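Local coordinates for protein cyclin homolog (Herpesvirus saimiri, PDB 2F2C) that is a viral D-type cyclin that modulates the host cell cycle and may promote T-cell transformation and rapid proliferation during latent infection, at residues I54-M59 / L75-L80; C101-S106 / N134-I139; E148-T153 / L193-I198; E175-T180 / G201-T206; C182-Q187 / S243-L248. All blocks are in the same frame, centred on the assembly; numbering follows the deposited sequence.

In the fold
Interactions 1 and 2 lie in the N-terminal cyclin domain, interactions 3, 4 and 5 in the C-terminal viral cyclin region. The first two follow one another along the chain, their centres about 12 Å apart, and touch where helix 72-83 meets helix 94-109. The other three interleave in sequence: interactions 3 and 4 share helix 195-208, interactions 4 and 5 share helix 170-184, and the centres of these three are about 11 to 14 Å apart. Interaction 1 also touches interactions 3 and 5, so it is one of the places where the two halves meet, whereas interactions 2 and 4, with centres about 28 Å apart, lie on opposite sides of the chain's centre.

Interaction 1 (I54-M59 / L75-L80)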
# COMPACT_ATOMS: atom_id res chain seq x y z
N ILE A 54 -1.76 -23.95 -17.44
CA ILE A 54 -0.38 -24.40 -17.29
C ILE A 54 0.51 -23.26 -16.73
O ILE A 54 1.24 -23.44 -15.75
CB ILE A 54 0.14 -24.99 -18.63
CG1 ILE A 54 -0.60 -26.31 -18.95
CG2 ILE A 54 1.62 -25.26 -18.57
CD1 ILE A 54 -0.74 -26.66 -20.43
N LEU A 55 0.42 -22.07 -17.33
CA LEU A 55 1.27 -20.96 -16.99
C LEU A 55 1.02 -20.47 -15.58
O LEU A 55 1.96 -20.11 -14.86
CB LEU A 55 1.06 -19.83 -17.97
CG LEU A 55 1.68 -18.50 -17.59
CD1 LEU A 55 3.19 -18.54 -17.80
CD2 LEU A 55 1.03 -17.40 -18.43
N LEU A 56 -0.24 -20.45 -15.18
CA LEU A 56 -0.58 -20.05 -13.82
C LEU A 56 -0.17 -21.12 -12.81
O LEU A 56 0.11 -20.79 -11.66
CB LEU A 56 -2.06 -19.71 -13.71
CG LEU A 56 -2.53 -18.43 -14.41
CD1 LEU A 56 -3.99 -18.17 -14.04
CD2 LEU A 56 -1.66 -17.22 -14.02
N THR A 57 -0.14 -22.38 -13.24
CA THR A 57 0.37 -23.49 -12.43
C THR A 57 1.86 -23.30 -12.17
O THR A 57 2.33 -23.50 -11.07
CB THR A 57 0.10 -24.83 -13.11
OG1 THR A 57 -1.30 -25.13 -13.01
CG2 THR A 57 0.72 -25.96 -12.34
N TRP A 58 2.59 -22.89 -13.19
CA TRP A 58 3.99 -22.60 -13.00
C TRP A 58 4.17 -21.33 -12.14
O TRP A 58 4.90 -21.35 -11.15
CB TRP A 58 4.66 -22.46 -14.36
CG TRP A 58 6.10 -22.11 -14.33
CD1 TRP A 58 7.14 -22.92 -13.96
CD2 TRP A 58 6.68 -20.87 -14.73
NE1 TRP A 58 8.34 -22.25 -14.10
CE2 TRP A 58 8.08 -20.98 -14.56
CE3 TRP A 58 6.16 -19.66 -15.21
CZ2 TRP A 58 8.96 -19.94 -14.86
CZ3 TRP A 58 7.03 -18.62 -15.49
CH2 TRP A 58 8.41 -18.77 -15.32
N MET A 59 3.50 -20.24 -12.50
CA MET A 59 3.59 -18.99 -11.74
C MET A 59 3.30 -19.24 -10.23
O MET A 59 4.00 -18.74 -9.34
CB MET A 59 2.64 -17.96 -12.32
CG MET A 59 2.97 -17.51 -13.76
SD MET A 59 1.72 -16.35 -14.46
CE MET A 59 1.68 -15.03 -13.21
N LEU A 75 -2.13 -11.05 -7.36
CA LEU A 75 -1.85 -9.79 -8.04
C LEU A 75 -1.18 -10.05 -9.36
O LEU A 75 -1.52 -9.44 -10.38
CB LEU A 75 -1.00 -8.87 -7.17
CG LEU A 75 -0.88 -7.37 -7.42
CD1 LEU A 75 0.35 -7.10 -8.22
CD2 LEU A 75 -2.10 -6.77 -8.09
N SER A 76 -0.25 -10.99 -9.36
CA SER A 76 0.45 -11.35 -10.58
C SER A 76 -0.49 -11.97 -11.63
O SER A 76 -0.22 -11.89 -12.81
CB SER A 76 1.59 -12.30 -10.25
OG SER A 76 1.09 -13.64 -10.25
N VAL A 77 -1.58 -12.60 -11.18
CA VAL A 77 -2.65 -13.09 -12.07
C VAL A 77 -3.45 -11.92 -12.65
O VAL A 77 -3.76 -11.86 -13.84
CB VAL A 77 -3.60 -14.04 -11.32
CG1 VAL A 77 -4.80 -14.38 -12.17
CG2 VAL A 77 -2.89 -15.32 -10.95
N SER A 78 -3.79 -10.98 -11.77
CA SER A 78 -4.52 -9.80 -12.15
C SER A 78 -3.75 -9.06 -13.22
O SER A 78 -4.32 -8.76 -14.28
CB SER A 78 -4.70 -8.91 -10.95
OG SER A 78 -5.47 -7.79 -11.32
N ILE A 79 -2.47 -8.80 -12.97
CA ILE A 79 -1.63 -8.07 -13.93
C ILE A 79 -1.63 -8.77 -15.27
O ILE A 79 -1.75 -8.12 -16.31
CB ILE A 79 -0.18 -7.90 -13.42
CG1 ILE A 79 -0.10 -6.86 -12.31
CG2 ILE A 79 0.75 -7.47 -14.55
CD1 ILE A 79 1.25 -6.84 -11.65
N LEU A 80 -1.51 -10.10 -15.24
CA LEU A 80 -1.45 -10.92 -16.45
C LEU A 80 -2.70 -10.74 -17.29
O LEU A 80 -2.59 -10.36 -18.46
CB LEU A 80 -1.22 -12.40 -16.12
CG LEU A 80 -1.50 -13.43 -17.24
CD1 LEU A 80 -0.42 -13.42 -18.33
CD2 LEU A 80 -1.70 -14.85 -16.71
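In the N-terminal cyclin domain the successive helices 49-65 and 72-83 meet through Leu55, Leu56 and Met59 on the first and Ser76, Val77 and Leu80 on the second. Their short axes run roughly antiparallel, at 146°, and approach to 11.2 Å at their closest, a spacing that suits long aliphatic side chains. One methyl of Leu80, CD2, abuts the ends of two leucines, 3.6 Å from Leu56 CD2 and 4.1 Å from Leu55 CD2. Leu55 and Leu80 point at each other tip to tip, since in both CG stands opposite the backbone N (chi1 169° and 164°) and the branch is thrown straight across the gap. Leu56 reaches in from the side, and its CD2 also lies 3.8 Å from Val77 CG2, the two side chains meeting at about a right angle. This pairing belongs to the five-helix cyclin box, in which helix 94-109 lies against both partners: Leu55 rests on Leu94, Met59 on Val102 and Ile79 on Ile104. Farther along, the flexible thioether of Met59 folds at its last torsion and brings the methyl CE over Ser76, near both OG and the carbonyl O. Serine suits this place because it is small, and its hydroxyl is bonded to Phe73 O within its own helix, so a methyl can lie beside it at little polar cost.

Interaction 2 (C101-S106 / N134-I139); sequences CVLIGS and NQEKDI
The carboxylate of Glu136, whose stem lies on Ile104 and whose end lies beside Leu103, is gripped by two outside groups: OE2 forms a salt bridge with Lys107, and OE1 is hydrogen-bonded to the backbone of another protein chain in the assembly. A lysine and a glutamate brought together on neighbouring cyclin-box helices are consistent with the pair through which cyclins hold their kinase partner. With CG opposite the backbone N (chi1 -168°) and the chain extended beyond it, Glu136 stretches across the gap between helices 94-109 and 129-142, whose short axes are inclined at 72° and 10.0 Å apart. Its CG packs 3.5 Å from Ile104 CG1, while OE2 lies 3.7 Å from Leu103 CD2, the leucine crossing the acid at about a right angle. One turn along, two isoleucines meet, Ile104 CD1 lying 3.7 Å from Ile139 CG2. The longer branch of Ile139 goes elsewhere, so that CD1 is 4.0 Å from Cys101 SG, cysteine being short and weakly polar enough to lie against a methyl. The oily flank should steady the acid's stem, and the nearby lysine would be expected to favour its ionised form.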
# COMPACT_ATOMS: atom_id res chain seq x y z
N CYS A 101 5.14 -10.80 -14.95
CA CYS A 101 4.04 -10.47 -14.05
C CYS A 101 4.41 -10.78 -12.61
O CYS A 101 4.30 -9.91 -11.74
CB CYS A 101 2.77 -11.19 -14.46
SG CYS A 101 2.30 -10.76 -16.15
N VAL A 102 4.90 -11.98 -12.35
CA VAL A 102 5.42 -12.34 -11.02
C VAL A 102 6.52 -11.36 -10.59
O VAL A 102 6.61 -11.01 -9.42
CB VAL A 102 5.96 -13.79 -10.99
CG1 VAL A 102 6.75 -14.06 -9.73
CG2 VAL A 102 4.81 -14.76 -11.10
N LEU A 103 7.35 -10.92 -11.54
CA LEU A 103 8.39 -9.96 -11.20
C LEU A 103 7.74 -8.68 -10.68
O LEU A 103 8.04 -8.24 -9.57
CB LEU A 103 9.36 -9.69 -12.36
CG LEU A 103 10.53 -8.74 -12.06
CD1 LEU A 103 11.50 -9.32 -11.06
CD2 LEU A 103 11.30 -8.38 -13.31
N ILE A 104 6.81 -8.10 -11.46
CA ILE A 104 6.16 -6.87 -11.05
C ILE A 104 5.42 -7.06 -9.71
O ILE A 104 5.59 -6.24 -8.79
CB ILE A 104 5.23 -6.29 -12.17
CG1 ILE A 104 6.08 -5.76 -13.34
CG2 ILE A 104 4.39 -5.14 -11.67
CD1 ILE A 104 5.37 -5.72 -14.65
N GLY A 105 4.66 -8.16 -9.63
CA GLY A 105 3.87 -8.53 -8.45
C GLY A 105 4.71 -8.64 -7.19
O GLY A 105 4.44 -7.97 -6.18
N SER A 106 5.77 -9.44 -7.26
CA SER A 106 6.63 -9.63 -6.12
C SER A 106 7.24 -8.30 -5.69
O SER A 106 7.39 -8.02 -4.51
CB SER A 106 7.71 -10.64 -6.44
OG SER A 106 8.77 -10.02 -7.15
N ASN A 134 12.83 -5.75 -20.74
CA ASN A 134 11.99 -5.13 -21.75
C ASN A 134 10.53 -5.54 -21.64
O ASN A 134 9.63 -4.74 -21.90
CB ASN A 134 12.55 -5.38 -23.15
CG ASN A 134 13.68 -4.43 -23.50
OD1 ASN A 134 14.84 -4.83 -23.61
ND2 ASN A 134 13.36 -3.15 -23.66
N GLN A 135 10.29 -6.77 -21.21
CA GLN A 135 8.94 -7.29 -21.02
C GLN A 135 8.27 -6.68 -19.80
O GLN A 135 7.05 -6.47 -19.79
CB GLN A 135 8.94 -8.82 -20.93
CG GLN A 135 7.57 -9.47 -20.89
CD GLN A 135 6.72 -9.09 -22.07
OE1 GLN A 135 6.86 -9.66 -23.15
NE2 GLN A 135 5.83 -8.12 -21.87
N GLU A 136 9.06 -6.40 -18.76
CA GLU A 136 8.56 -5.65 -17.59
C GLU A 136 8.21 -4.23 -18.01
O GLU A 136 7.20 -3.68 -17.56
CB GLU A 136 9.60 -5.61 -16.46
CG GLU A 136 9.04 -5.12 -15.14
CD GLU A 136 10.09 -4.50 -14.23
OE1 GLU A 136 10.86 -3.64 -14.71
OE2 GLU A 136 10.12 -4.86 -13.03
N LYS A 137 9.04 -3.66 -18.87
CA LYS A 137 8.87 -2.29 -19.36
C LYS A 137 7.67 -2.17 -20.30
O LYS A 137 6.97 -1.17 -20.28
CB LYS A 137 10.14 -1.86 -20.06
CG LYS A 137 10.22 -0.39 -20.38
CD LYS A 137 11.67 0.12 -20.26
CE LYS A 137 12.66 -0.62 -21.16
NZ LYS A 137 14.06 -0.51 -20.64
N ASP A 138 7.43 -3.21 -21.11
CA ASP A 138 6.30 -3.22 -22.03
C ASP A 138 4.96 -3.44 -21.32
O ASP A 138 3.98 -2.76 -21.64
CB ASP A 138 6.52 -4.21 -23.17
CG ASP A 138 7.37 -3.63 -24.31
OD1 ASP A 138 8.07 -4.41 -25.00
OD2 ASP A 138 7.40 -2.41 -24.60
N ILE A 139 4.93 -4.37 -20.37
CA ILE A 139 3.74 -4.56 -19.51
C ILE A 139 3.36 -3.27 -18.77
O ILE A 139 2.22 -2.79 -18.87
CB ILE A 139 3.95 -5.69 -18.49
CG1 ILE A 139 3.95 -7.05 -19.18
CG2 ILE A 139 2.85 -5.63 -17.41
CD1 ILE A 139 4.46 -8.15 -18.30

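Interaction 3 (E148-T153 / L193-I198)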
# COMPACT_ATOMS: atom_id res chain seq x y z
N GLU A 148 -1.64 -2.16 -9.26
CA GLU A 148 -2.41 -2.60 -8.09
C GLU A 148 -3.88 -2.97 -8.45
O GLU A 148 -4.34 -2.68 -9.57
CB GLU A 148 -2.36 -1.49 -7.04
CG GLU A 148 -2.51 -1.92 -5.60
CD GLU A 148 -1.64 -3.12 -5.22
OE1 GLU A 148 -2.09 -4.29 -5.39
OE2 GLU A 148 -0.51 -2.88 -4.71
N ALA A 149 -4.58 -3.62 -7.52
CA ALA A 149 -5.97 -4.11 -7.71
C ALA A 149 -6.55 -4.73 -6.44
O ALA A 149 -5.81 -5.20 -5.59
CB ALA A 149 -6.04 -5.14 -8.84
N VAL A 150 -7.86 -4.76 -6.31
CA VAL A 150 -8.43 -5.52 -5.20
C VAL A 150 -8.21 -7.03 -5.45
O VAL A 150 -8.62 -7.56 -6.48
CB VAL A 150 -9.91 -5.21 -4.98
CG1 VAL A 150 -10.50 -6.21 -4.00
CG2 VAL A 150 -10.08 -3.82 -4.45
N LEU A 151 -7.54 -7.70 -4.52
CA LEU A 151 -7.24 -9.13 -4.65
C LEU A 151 -8.20 -9.93 -3.80
O LEU A 151 -8.47 -9.55 -2.66
CB LEU A 151 -5.84 -9.42 -4.15
CG LEU A 151 -4.75 -8.62 -4.82
CD1 LEU A 151 -3.40 -9.02 -4.26
CD2 LEU A 151 -4.85 -8.91 -6.30
N ALA A 152 -8.65 -11.07 -4.33
CA ALA A 152 -9.54 -11.94 -3.57
C ALA A 152 -9.01 -11.97 -2.15
O ALA A 152 -9.74 -11.98 -1.17
CB ALA A 152 -9.55 -13.33 -4.16
N THR A 153 -7.70 -11.92 -2.06
CA THR A 153 -7.06 -12.24 -0.84
C THR A 153 -7.10 -11.10 0.18
O THR A 153 -6.89 -11.33 1.37
CB THR A 153 -5.66 -12.74 -1.18
OG1 THR A 153 -5.32 -13.77 -0.26
CG2 THR A 153 -4.63 -11.71 -1.00
N LEU A 193 -15.09 -14.21 -11.51
CA LEU A 193 -15.82 -13.90 -10.28
C LEU A 193 -15.23 -12.69 -9.57
O LEU A 193 -14.06 -12.37 -9.73
CB LEU A 193 -15.88 -15.09 -9.34
CG LEU A 193 -16.25 -16.42 -10.02
CD1 LEU A 193 -15.69 -17.60 -9.24
CD2 LEU A 193 -17.75 -16.57 -10.28
N SER A 194 -16.06 -11.99 -8.80
CA SER A 194 -15.59 -10.79 -8.14
C SER A 194 -14.75 -11.21 -6.94
O SER A 194 -15.06 -12.21 -6.27
CB SER A 194 -16.77 -9.88 -7.76
OG SER A 194 -17.12 -10.01 -6.39
N PRO A 195 -13.66 -10.49 -6.70
CA PRO A 195 -12.70 -10.89 -5.68
C PRO A 195 -13.37 -11.23 -4.35
O PRO A 195 -13.01 -12.22 -3.72
CB PRO A 195 -11.77 -9.69 -5.54
CG PRO A 195 -12.09 -8.79 -6.68
CD PRO A 195 -13.23 -9.30 -7.45
N GLY A 196 -14.35 -10.44 -3.95
CA GLY A 196 -15.03 -10.66 -2.68
C GLY A 196 -15.72 -12.01 -2.67
O GLY A 196 -15.73 -12.68 -1.65
N LEU A 197 -16.32 -12.39 -3.79
CA LEU A 197 -16.95 -13.70 -3.87
C LEU A 197 -15.94 -14.85 -3.82
O LEU A 197 -16.11 -15.78 -3.01
CB LEU A 197 -17.85 -13.82 -5.11
CG LEU A 197 -19.24 -13.18 -4.95
CD1 LEU A 197 -19.99 -13.20 -6.27
CD2 LEU A 197 -20.04 -13.85 -3.82
N ILE A 198 -14.90 -14.80 -4.66
CA ILE A 198 -13.82 -15.78 -4.57
C ILE A 198 -13.41 -15.98 -3.10
O ILE A 198 -13.34 -17.12 -2.62
CB ILE A 198 -12.60 -15.33 -5.38
CG1 ILE A 198 -12.96 -15.09 -6.84
CG2 ILE A 198 -11.46 -16.33 -5.23
CD1 ILE A 198 -11.91 -14.24 -7.57
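Just ahead of Pro195, which packs against Val150 and Ala152, Ser194 occupies the N-cap of helix 195-208. Its OG is hydrogen-bonded to Glu31 OE1, and that same carboxylate oxygen also takes the N-H of Gly196, tying the start of this helix to helix 21-31. Proline suits the first turn, where a backbone N-H has no carbonyl behind it to bond and a fixed phi fits the helix. Its CB and CG turn to the other segment: Pro195 CG is 3.7 Å from Val150 O, and Pro195 CB is 3.6 Å from Ala152 N. The side chain of Val150 crosses the ring at about a right angle, with CG1 placed opposite the backbone N (chi1 169°) and 4.0 Å from Pro195 CB. Residues 148-153 belong to the loop between helix 129-142 and helix 156-162, on the path from one cyclin fold to the next, so the contact lays this loop against the opening turn of helix 195-208. The Pro195 carbonyl makes a CA-H...O contact, its O lying 3.5 Å from Ala152 CA, an approach that the small alanine makes easy. One turn on, Ile198 presents CG2 to Ala152, the methyl lying 3.7 Å from Ala152 CB, and Ile181 of helix 170-184 packs on both residues.

Interaction 4 (E175-T180 / G201-T206)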
# COMPACT_ATOMS: atom_id res chain seq x y z
N GLU A 175 -4.31 -18.56 7.12
CA GLU A 175 -3.33 -19.48 6.56
C GLU A 175 -3.95 -20.48 5.57
O GLU A 175 -3.54 -20.54 4.41
CB GLU A 175 -2.60 -20.19 7.71
CG GLU A 175 -1.34 -20.96 7.31
CD GLU A 175 -0.51 -20.25 6.24
OE1 GLU A 175 -0.13 -19.05 6.43
OE2 GLU A 175 -0.25 -20.90 5.19
N ALA A 176 -4.95 -21.23 6.03
CA ALA A 176 -5.65 -22.19 5.19
C ALA A 176 -6.42 -21.53 4.01
O ALA A 176 -6.31 -21.98 2.86
CB ALA A 176 -6.60 -23.03 6.03
N ALA A 177 -7.17 -20.48 4.30
CA ALA A 177 -8.01 -19.89 3.27
C ALA A 177 -7.24 -19.21 2.14
O ALA A 177 -7.66 -19.28 0.98
CB ALA A 177 -9.07 -18.97 3.86
N SER A 178 -6.11 -18.56 2.44
CA SER A 178 -5.30 -17.96 1.37
C SER A 178 -4.65 -19.03 0.47
O SER A 178 -4.57 -18.85 -0.74
CB SER A 178 -4.27 -16.94 1.88
OG SER A 178 -3.46 -17.43 2.92
N THR A 179 -4.23 -20.14 1.08
CA THR A 179 -3.69 -21.25 0.31
C THR A 179 -4.77 -21.74 -0.65
O THR A 179 -4.53 -21.86 -1.85
CB THR A 179 -3.26 -22.40 1.22
OG1 THR A 179 -2.33 -21.92 2.20
CG2 THR A 179 -2.45 -23.43 0.43
N THR A 180 -5.95 -22.01 -0.09
CA THR A 180 -7.13 -22.39 -0.86
C THR A 180 -7.50 -21.38 -1.97
O THR A 180 -7.73 -21.77 -3.13
CB THR A 180 -8.31 -22.57 0.10
OG1 THR A 180 -7.98 -23.57 1.08
CG2 THR A 180 -9.53 -23.13 -0.63
N GLY A 201 -15.97 -17.65 -0.80
CA GLY A 201 -15.94 -19.06 -1.11
C GLY A 201 -14.75 -19.75 -0.47
O GLY A 201 -14.90 -20.79 0.17
N GLY A 202 -13.56 -19.17 -0.63
CA GLY A 202 -12.37 -19.73 -0.02
C GLY A 202 -12.57 -19.97 1.47
O GLY A 202 -12.05 -20.93 2.03
N LEU A 203 -13.34 -19.11 2.11
CA LEU A 203 -13.43 -19.10 3.55
C LEU A 203 -14.41 -20.17 3.98
O LEU A 203 -14.18 -20.89 4.97
CB LEU A 203 -13.90 -17.72 4.02
CG LEU A 203 -13.44 -17.15 5.35
CD1 LEU A 203 -11.93 -17.33 5.56
CD2 LEU A 203 -13.76 -15.67 5.38
N LEU A 204 -15.50 -20.27 3.23
CA LEU A 204 -16.51 -21.27 3.53
C LEU A 204 -15.94 -22.67 3.38
O LEU A 204 -16.16 -23.52 4.25
CB LEU A 204 -17.74 -21.10 2.63
CG LEU A 204 -18.59 -19.87 2.92
CD1 LEU A 204 -19.47 -19.55 1.72
CD2 LEU A 204 -19.43 -20.04 4.19
N THR A 205 -15.20 -22.90 2.30
CA THR A 205 -14.54 -24.18 2.03
C THR A 205 -13.68 -24.57 3.21
O THR A 205 -13.78 -25.71 3.71
CB THR A 205 -13.63 -24.06 0.81
OG1 THR A 205 -14.32 -23.35 -0.22
CG2 THR A 205 -13.35 -25.44 0.20
N THR A 206 -12.85 -23.63 3.65
CA THR A 206 -11.93 -23.83 4.75
C THR A 206 -12.68 -24.19 6.03
O THR A 206 -12.45 -25.26 6.61
CB THR A 206 -11.09 -22.56 4.92
OG1 THR A 206 -10.25 -22.39 3.77
CG2 THR A 206 -10.10 -22.69 6.08
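Ala177 and Gly202 mark the close part of this crossing, where their CA atoms come within 5.5 Å and the short axes of helices 170-184 and 195-208 within 8.5 Å of each other, inclined at 123°. Residues this small are what allow two helices to approach so nearly. Gly202 offers only its backbone to Ala177, and the methyl of Ala177 fits between neighbours on the other helix: its CB lies 3.7 Å from Leu203 CD1 and 3.6 Å from Thr206 OG1. Leu203 starts out turned from the partner helix, yet its CD1 curls back far enough to touch. Thr206 closes over the alanine pair, with OG1 beside Ala177 and CG2 3.5 Å from Ala176 CB, a close touch at the partly exposed margin.

Toward the partly exposed Thr180 the contact is looser. The side chains of Thr180 and Thr206 slide past each other in opposite directions, and their OG1 atoms, 3.7 Å apart, are not bonded together. Each hydroxyl turns instead to its own helix: Thr180 OG1 donates to Ala176 O at 2.9 Å, from above the carbonyl plane, and Thr206 OG1 donates to Gly202 O at 2.9 Å. In both, a chi1 near -60° lays the hydroxyl back along the helix and leaves CG2 for packing; Thr180 CG2 only skirts Thr205 CB. Among the neighbouring helices, 156-162 packs through Leu156 at Ala177 and Leu203, and 232-247 through Lys239 and Ser243 at Thr205.

Interaction 5 (C182-Q187 / S243-L248)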
# COMPACT_ATOMS: atom_id res chain seq x y z
N CYS A 182 -5.48 -19.00 -3.38
CA CYS A 182 -4.37 -19.00 -4.34
C CYS A 182 -4.34 -20.20 -5.28
O CYS A 182 -3.93 -20.05 -6.42
CB CYS A 182 -3.03 -18.88 -3.66
SG CYS A 182 -2.71 -17.24 -3.00
N LYS A 183 -4.76 -21.38 -4.84
CA LYS A 183 -4.77 -22.50 -5.79
C LYS A 183 -5.96 -22.42 -6.75
O LYS A 183 -5.77 -22.57 -7.96
CB LYS A 183 -4.71 -23.86 -5.10
CG LYS A 183 -3.30 -24.27 -4.62
CD LYS A 183 -3.23 -25.77 -4.41
CE LYS A 183 -1.83 -26.24 -4.02
NZ LYS A 183 -1.53 -26.08 -2.57
N ALA A 184 -7.16 -22.15 -6.24
CA ALA A 184 -8.37 -21.99 -7.07
C ALA A 184 -8.17 -21.05 -8.25
O ALA A 184 -8.58 -21.37 -9.37
CB ALA A 184 -9.55 -21.54 -6.22
N LEU A 185 -7.51 -19.91 -8.01
CA LEU A 185 -7.25 -18.88 -9.04
C LEU A 185 -6.50 -19.39 -10.27
O LEU A 185 -6.37 -18.65 -11.25
CB LEU A 185 -6.48 -17.70 -8.44
CG LEU A 185 -7.34 -16.66 -7.75
CD1 LEU A 185 -6.55 -15.87 -6.75
CD2 LEU A 185 -7.98 -15.73 -8.74
N ILE A 186 -5.99 -20.62 -10.22
CA ILE A 186 -5.37 -21.25 -11.38
C ILE A 186 -6.44 -21.56 -12.45
O ILE A 186 -6.19 -21.43 -13.65
CB ILE A 186 -4.60 -22.55 -10.96
CG1 ILE A 186 -3.39 -22.18 -10.09
CG2 ILE A 186 -4.14 -23.38 -12.16
CD1 ILE A 186 -2.47 -23.37 -9.75
N GLN A 187 -7.61 -21.97 -11.98
CA GLN A 187 -8.68 -22.44 -12.85
C GLN A 187 -9.42 -21.31 -13.61
O GLN A 187 -9.73 -20.25 -13.02
CB GLN A 187 -9.66 -23.29 -12.03
CG GLN A 187 -9.45 -24.79 -12.10
CD GLN A 187 -8.02 -25.20 -12.36
OE1 GLN A 187 -7.26 -25.46 -11.42
NE2 GLN A 187 -7.64 -25.26 -13.63
N SER A 243 -14.00 -24.56 -4.12
CA SER A 243 -13.72 -25.92 -3.71
C SER A 243 -13.33 -26.86 -4.88
O SER A 243 -12.36 -27.61 -4.78
CB SER A 243 -14.91 -26.47 -2.93
OG SER A 243 -14.66 -27.81 -2.57
N GLU A 244 -14.08 -26.80 -5.98
CA GLU A 244 -13.78 -27.63 -7.14
C GLU A 244 -12.50 -27.18 -7.84
O GLU A 244 -11.66 -28.00 -8.19
CB GLU A 244 -14.94 -27.63 -8.14
CG GLU A 244 -16.31 -27.84 -7.50
CD GLU A 244 -16.70 -29.30 -7.34
OE1 GLU A 244 -15.79 -30.16 -7.30
OE2 GLU A 244 -17.94 -29.57 -7.28
N ALA A 245 -12.36 -25.88 -8.04
CA ALA A 245 -11.13 -25.32 -8.62
C ALA A 245 -9.88 -25.78 -7.85
O ALA A 245 -8.87 -26.18 -8.47
CB ALA A 245 -11.23 -23.80 -8.66
N PHE A 246 -9.97 -25.74 -6.52
CA PHE A 246 -8.91 -26.20 -5.63
C PHE A 246 -8.55 -27.68 -5.84
O PHE A 246 -7.38 -28.02 -5.90
CB PHE A 246 -9.28 -25.89 -4.18
CG PHE A 246 -8.40 -26.54 -3.16
CD1 PHE A 246 -7.08 -26.13 -3.00
CD2 PHE A 246 -8.91 -27.53 -2.33
CE1 PHE A 246 -6.26 -26.73 -2.03
CE2 PHE A 246 -8.10 -28.14 -1.38
CZ PHE A 246 -6.78 -27.73 -1.23
N SER A 247 -9.56 -28.53 -5.98
CA SER A 247 -9.37 -29.94 -6.36
C SER A 247 -8.57 -30.11 -7.64
O SER A 247 -7.77 -31.03 -7.74
CB SER A 247 -10.71 -30.65 -6.59
OG SER A 247 -11.55 -30.59 -5.45
N LEU A 248 -8.80 -29.24 -8.61
CA LEU A 248 -8.27 -29.41 -9.97
C LEU A 248 -6.77 -29.22 -10.09
O LEU A 248 -6.19 -29.50 -11.15
CB LEU A 248 -9.00 -28.50 -10.96
CG LEU A 248 -10.04 -29.17 -11.86
CD1 LEU A 248 -10.75 -30.33 -11.18
CD2 LEU A 248 -11.05 -28.15 -12.37
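Gln187, Ala245 and Phe246 bury the greatest areas in this contact. Gln187 folds at chi2 (29°), which lays its stem along the other segment: CB is 3.8 Å from Ala245 CB, and CG is 3.7 Å from Leu248 CD2, with the glutamine and leucine side chains crossing at about a right angle. Its amide lies beside Leu248 CB. Ala245 is small enough to let the chains draw together, its CB being 3.7 Å from both the O and the CB of Ala184. A type I turn from Ala184 to Gln187 follows on helix 170-184, and residues of helix 232-247 lie against it, joining two helices of the C-terminal cyclin region. Phe246 works at the exposed margin. With CG opposite the backbone N (chi1 169°), the ring swings to Lys183 and meets it edge-on: Lys183 CB lies in the ring plane, 3.9 Å from Phe246 CD1, and Lys183 CD is 4.0 Å from CE1 of that ring. The long aliphatic stem of lysine suits an aromatic edge, while its charged end goes on to a cation-pi contact with Tyr249 and a long, weak ion pair with Glu64.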